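Local coordinates for unknown protein (Galdieria sulphuraria, PDB 2NYI) that is of unknown function but carries tandem ACT domains, a fold that in many relatives binds small regulatory ligands such as amino acids, at residues Ile18-Phe22 and Phe45-Val49; Thr3-Ser9 and Ile48-Asn54. All coordinates share one frame; numbering follows the deposited sequence. Where two conformers were deposited one is given.

Contact 1: residues Ile18-Phe22 and Phe45-Val49; sequences IVHDF and FAMIV
Ile18, Val19 and Phe22 pack against Phe45, Met47 and Val49 in a buried, wholly apolar helix-on-sheet contact, made where the first turn of helix 18-28 lies over strand 44-53. No hydrogen bond crosses it, and the two short axes pass 11.0 Å apart at an angle of 36°, a separation filled by side chains alone. Ile18 covers one face of the Phe45 ring: CG2 sits 3.7 Å from the ring centroid, only 16° off the normal, while CD1 reaches the CG end of the same ring. Val19 meets that ring differently, its CG2 lying at the edge, near the ring plane, 3.8 Å from Phe45 CE1. This layering belongs to the two-layer alpha/beta sandwich of the ACT domain, with βαββαβ topology, and Val10 of the neighbouring strand 4-13 touches both phenylalanines. Met47, a selenomethionine, supplies the Met-aromatic contact. Its chain runs extended from the strand and then turns about the CG-SE bond (chi3 70°), which sets the CE methyl over the centre of the Phe22 ring, 3.7 Å from the centroid; SE stays farther back above the same face. Beyond it, the far end of Phe22 meets Val49, with CZ 3.4 Å from Val49 CG2. On the outer side of the helix, His20 is hydrogen-bonded to Glu108 of the second subunit.

Contact 2: residues Thr3-Ser9 and Ile48-Asn54; sequences TQSFVVS and IVLVSLN
Strands 4-13 and 44-53 are the two central strands of the N-terminal four-stranded antiparallel sheet, and here Gln4 to Ser9 pair with Leu53 to Ile48. Three hydrogen-bonded pairs, Gln4 with Leu53, Phe6 with Val51 and Val8 with Val49, each exchange two backbone bonds. Phe6 N reaches Val51 O at 2.8 Å, and Leu53 N to Gln4 O, at 3.0 Å, is the longest of the six. Between these pairs, alpha hydrogens add weaker contacts, as from Leu50 CA to Phe6 O at 3.3 Å. In the 2-3-1-4 strand order of this ACT domain the two faces have different neighbours. Phe6, Val8, Val49, Val51 and Leu53 lie on the helix-covered face, where Ile61 of helix 59-68 packs on Phe6, Val8 and Val51, and Leu65 on Val8. There Val8 CG2 meets Val51 CG2 at 3.9 Å, and Phe6, its CG turned beside its own backbone N (chi1 -61°), brings CE2 to 4.0 Å from Leu53 CB; Arg78 makes a cation-pi contact with that ring. Val7, Ser9, Ile48 and Leu50 occupy the other face and touch the second subunit. Val7 stands alongside both Leu50 and Ile48, its two methyls divided between them: CG2 is 3.5 Å from Leu50 CD2, and CG1 is 3.8 Å from Ile48 CG2. Ser9 OG is hydrogen-bonded to Asp44 of that subunit.

From the N terminus, strand 4-13 leads directly into helix 18-28, strand 32-41 follows, and the chain then returns along strand 44-53. Contact 1 closes the shorter loop, with 22 residues between its segments, by bringing that returning strand beneath the start of the helix. Contact 2 spans 38 residues, and the 23-44 loop of contact 1 lies entirely within its 10-47 loop, although the closing segments share Ile48 and Val49. Their centres are 13 Å apart, and Phe22 CE1 touches Val8 CG1 at 3.9 Å. Strand 44-53 is thus joined edgewise to strand 4-13 and, through one face, to helix 18-28.

Contact 1: residues Ile18-Phe22 and Phe45-Val49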
loop_
_atom_site.group_PDB
_atom_site.type_symbol
_atom_site.label_atom_id
_atom_site.label_comp_id
_atom_site.label_asym_id
_atom_site.label_seq_id
_atom_site.Cartn_x
_atom_site.Cartn_y
_atom_site.Cartn_z
ATOM N N ILE A 18 13.121 -6.670 -3.656
ATOM C CA ILE A 18 13.193 -5.390 -2.899
ATOM C C ILE A 18 12.940 -5.609 -1.406
ATOM O O ILE A 18 13.769 -5.219 -0.557
ATOM C CB ILE A 18 12.222 -4.309 -3.449
ATOM C CG1 ILE A 18 12.551 -3.995 -4.898
ATOM C CG2 ILE A 18 12.308 -2.972 -2.569
ATOM C CD1 ILE A 18 11.435 -3.191 -5.606
ATOM N N VAL A 19 11.817 -6.259 -1.086
ATOM C CA VAL A 19 11.490 -6.520 0.307
ATOM C C VAL A 19 12.612 -7.358 0.925
ATOM O O VAL A 19 12.996 -7.137 2.089
ATOM C CB VAL A 19 10.135 -7.198 0.515
ATOM C CG1 VAL A 19 9.874 -7.358 2.020
ATOM C CG2 VAL A 19 8.976 -6.351 -0.135
ATOM N N HIS A 20 13.125 -8.340 0.172
ATOM C CA HIS A 20 14.226 -9.123 0.728
ATOM C C HIS A 20 15.467 -8.282 1.052
ATOM O O HIS A 20 16.052 -8.421 2.142
ATOM C CB HIS A 20 14.594 -10.322 -0.136
ATOM C CG HIS A 20 15.737 -11.102 0.439
ATOM N ND1 HIS A 20 16.976 -11.135 -0.153
ATOM C CD2 HIS A 20 15.862 -11.762 1.616
ATOM C CE1 HIS A 20 17.804 -11.843 0.601
ATOM N NE2 HIS A 20 17.152 -12.234 1.680
ATOM N N ASP A 21 15.873 -7.437 0.110
ATOM C CA ASP A 21 17.075 -6.601 0.286
ATOM C C ASP A 21 16.912 -5.684 1.481
ATOM O O ASP A 21 17.834 -5.521 2.284
ATOM C CB ASP A 21 17.376 -5.801 -0.986
ATOM C CG ASP A 21 17.887 -6.677 -2.125
ATOM O OD1 ASP A 21 18.253 -7.849 -1.891
ATOM O OD2 ASP A 21 17.913 -6.187 -3.267
ATOM N N PHE A 22 15.716 -5.097 1.589
ATOM C CA PHE A 22 15.324 -4.237 2.718
ATOM C C PHE A 22 15.459 -4.982 4.060
ATOM O O PHE A 22 16.095 -4.493 5.014
ATOM C CB PHE A 22 13.866 -3.777 2.498
ATOM C CG PHE A 22 13.335 -2.880 3.578
ATOM C CD1 PHE A 22 13.361 -1.500 3.427
ATOM C CD2 PHE A 22 12.787 -3.421 4.741
ATOM C CE1 PHE A 22 12.844 -0.667 4.437
ATOM C CE2 PHE A 22 12.280 -2.594 5.750
ATOM C CZ PHE A 22 12.323 -1.217 5.590
ATOM N N PHE A 45 6.992 0.490 -6.882
ATOM C CA PHE A 45 7.025 -0.126 -5.561
ATOM C C PHE A 45 6.965 0.994 -4.508
ATOM O O PHE A 45 7.661 1.998 -4.619
ATOM C CB PHE A 45 8.327 -0.968 -5.407
ATOM C CG PHE A 45 8.579 -1.445 -3.996
ATOM C CD1 PHE A 45 8.339 -2.776 -3.650
ATOM C CD2 PHE A 45 9.066 -0.572 -3.023
ATOM C CE1 PHE A 45 8.570 -3.222 -2.330
ATOM C CE2 PHE A 45 9.291 -1.003 -1.701
ATOM C CZ PHE A 45 9.040 -2.333 -1.365
ATOM N N ALA A 46 6.151 0.803 -3.471
ATOM C CA ALA A 46 6.169 1.727 -2.320
ATOM C C ALA A 46 5.963 0.886 -1.050
ATOM O O ALA A 46 5.163 -0.088 -1.050
ATOM C CB ALA A 46 5.073 2.810 -2.466
HETATM N N MSE A 47 6.666 1.254 0.023
HETATM C CA MSE A 47 6.496 0.571 1.317
HETATM C C MSE A 47 6.784 1.512 2.464
HETATM O O MSE A 47 7.708 2.319 2.396
HETATM C CB MSE A 47 7.442 -0.649 1.400
HETATM C CG MSE A 47 7.318 -1.424 2.716
HETATM SE SE MSE A 47 8.186 -3.172 2.583
HETATM C CE MSE A 47 9.808 -2.604 2.521
ATOM N N ILE A 48 5.981 1.399 3.506
ATOM C CA ILE A 48 6.191 2.140 4.747
ATOM C C ILE A 48 6.384 1.084 5.840
ATOM O O ILE A 48 5.667 0.081 5.883
ATOM C CB ILE A 48 5.016 3.057 5.083
ATOM C CG1 ILE A 48 4.742 4.008 3.900
ATOM C CG2 ILE A 48 5.351 3.902 6.354
ATOM C CD1 ILE A 48 3.416 4.755 4.017
ATOM N N VAL A 49 7.403 1.303 6.669
ATOM C CA VAL A 49 7.759 0.350 7.715
ATOM C C VAL A 49 8.008 1.096 9.035
ATOM O O VAL A 49 8.648 2.150 9.036
ATOM C CB VAL A 49 9.038 -0.421 7.325
ATOM C CG1 VAL A 49 9.339 -1.533 8.334
ATOM C CG2 VAL A 49 8.918 -1.018 5.890
#

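Contact 2: residues Thr3-Ser9 and Ile48-Asn54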
loop_
_atom_site.group_PDB
_atom_site.type_symbol
_atom_site.label_atom_id
_atom_site.label_comp_id
_atom_site.label_asym_id
_atom_site.label_seq_id
_atom_site.Cartn_x
_atom_site.Cartn_y
_atom_site.Cartn_z
ATOM N N THR A 3 14.987 1.016 23.338
ATOM C CA THR A 3 14.522 0.826 21.967
ATOM C C THR A 3 13.735 2.047 21.491
ATOM O O THR A 3 12.969 2.639 22.247
ATOM C CB THR A 3 13.705 -0.485 21.799
ATOM O OG1 THR A 3 13.308 -0.637 20.429
ATOM C CG2 THR A 3 12.463 -0.499 22.696
ATOM N N GLN A 4 13.945 2.432 20.238
ATOM C CA GLN A 4 13.250 3.579 19.668
ATOM C C GLN A 4 12.566 3.134 18.387
ATOM O O GLN A 4 13.047 2.217 17.729
ATOM C CB GLN A 4 14.231 4.700 19.344
ATOM C CG GLN A 4 15.123 5.123 20.509
ATOM C CD GLN A 4 14.381 5.845 21.619
ATOM O OE1 GLN A 4 13.268 6.337 21.427
ATOM N NE2 GLN A 4 15.008 5.922 22.791
ATOM N N SER A 5 11.464 3.795 18.043
ATOM C CA SER A 5 10.720 3.489 16.809
ATOM C C SER A 5 10.945 4.533 15.708
ATOM O O SER A 5 10.969 5.740 15.976
ATOM C CB SER A 5 9.227 3.358 17.107
ATOM O OG SER A 5 8.497 3.141 15.895
ATOM N N PHE A 6 11.102 4.063 14.470
ATOM C CA PHE A 6 11.362 4.938 13.333
ATOM C C PHE A 6 10.372 4.588 12.225
ATOM O O PHE A 6 9.936 3.436 12.121
ATOM C CB PHE A 6 12.800 4.752 12.820
ATOM C CG PHE A 6 13.848 5.092 13.845
ATOM C CD1 PHE A 6 14.328 6.380 13.957
ATOM C CD2 PHE A 6 14.301 4.114 14.744
ATOM C CE1 PHE A 6 15.295 6.704 14.946
ATOM C CE2 PHE A 6 15.258 4.428 15.724
ATOM C CZ PHE A 6 15.754 5.715 15.814
ATOM N N VAL A 7 10.004 5.584 11.422
ATOM C CA VAL A 7 9.136 5.380 10.262
ATOM C C VAL A 7 9.998 5.549 9.029
ATOM O O VAL A 7 10.691 6.562 8.864
ATOM C CB VAL A 7 7.949 6.372 10.211
ATOM C CG1 VAL A 7 6.917 5.902 9.189
ATOM C CG2 VAL A 7 7.308 6.502 11.598
ATOM N N VAL A 8 9.973 4.523 8.189
ATOM C CA VAL A 8 10.777 4.452 6.985
ATOM C C VAL A 8 9.842 4.350 5.775
ATOM O O VAL A 8 8.896 3.554 5.794
ATOM C CB VAL A 8 11.703 3.186 7.033
ATOM C CG1 VAL A 8 12.461 3.001 5.720
ATOM C CG2 VAL A 8 12.661 3.278 8.208
ATOM N N SER A 9 10.090 5.179 4.764
ATOM C CA SER A 9 9.382 5.108 3.480
ATOM C C SER A 9 10.378 4.765 2.387
ATOM O O SER A 9 11.484 5.319 2.356
ATOM C CB SER A 9 8.728 6.461 3.153
ATOM O OG SER A 9 7.555 6.659 3.938
ATOM N N ILE A 48 5.981 1.399 3.506
ATOM C CA ILE A 48 6.191 2.140 4.747
ATOM C C ILE A 48 6.384 1.084 5.840
ATOM O O ILE A 48 5.667 0.081 5.883
ATOM C CB ILE A 48 5.016 3.057 5.083
ATOM C CG1 ILE A 48 4.742 4.008 3.900
ATOM C CG2 ILE A 48 5.351 3.902 6.354
ATOM C CD1 ILE A 48 3.416 4.755 4.017
ATOM N N VAL A 49 7.403 1.303 6.669
ATOM C CA VAL A 49 7.759 0.350 7.715
ATOM C C VAL A 49 8.008 1.096 9.035
ATOM O O VAL A 49 8.648 2.150 9.036
ATOM C CB VAL A 49 9.038 -0.421 7.325
ATOM C CG1 VAL A 49 9.339 -1.533 8.334
ATOM C CG2 VAL A 49 8.918 -1.018 5.890
ATOM N N LEU A 50 7.481 0.533 10.130
ATOM C CA LEU A 50 7.851 0.949 11.493
ATOM C C LEU A 50 8.976 0.015 11.930
ATOM O O LEU A 50 8.828 -1.226 11.936
ATOM C CB LEU A 50 6.661 0.901 12.471
ATOM C CG LEU A 50 5.547 1.932 12.165
ATOM C CD1 LEU A 50 4.288 1.687 12.979
ATOM C CD2 LEU A 50 6.068 3.335 12.441
ATOM N N VAL A 51 10.101 0.628 12.262
ATOM C CA VAL A 51 11.344 -0.099 12.520
ATOM C C VAL A 51 11.798 0.237 13.931
ATOM O O VAL A 51 11.834 1.416 14.296
ATOM C CB VAL A 51 12.455 0.312 11.513
ATOM C CG1 VAL A 51 13.824 -0.285 11.912
ATOM C CG2 VAL A 51 12.097 -0.102 10.107
ATOM N N SER A 52 12.099 -0.797 14.725
ATOM C CA SER A 52 12.636 -0.611 16.080
ATOM C C SER A 52 14.133 -0.822 16.077
ATOM O O SER A 52 14.634 -1.746 15.429
ATOM C CB SER A 52 11.979 -1.583 17.074
ATOM O OG SER A 52 10.611 -1.259 17.237
ATOM N N LEU A 53 14.844 0.058 16.782
ATOM C CA LEU A 53 16.292 -0.027 16.886
ATOM C C LEU A 53 16.724 0.471 18.256
ATOM O O LEU A 53 16.174 1.447 18.773
ATOM C CB LEU A 53 16.968 0.795 15.770
ATOM C CG LEU A 53 18.502 0.767 15.676
ATOM C CD1 LEU A 53 19.051 -0.620 15.291
ATOM C CD2 LEU A 53 19.009 1.823 14.698
ATOM N N ASN A 54 17.696 -0.214 18.857
ATOM C CA ASN A 54 18.296 0.264 20.111
ATOM C C ASN A 54 19.272 1.401 19.839
ATOM O O ASN A 54 20.485 1.242 20.002
ATOM C CB ASN A 54 18.998 -0.878 20.846
ATOM C CG ASN A 54 18.030 -1.806 21.553
ATOM O OD1 ASN A 54 16.834 -1.851 21.241
ATOM N ND2 ASN A 54 18.549 -2.567 22.512
#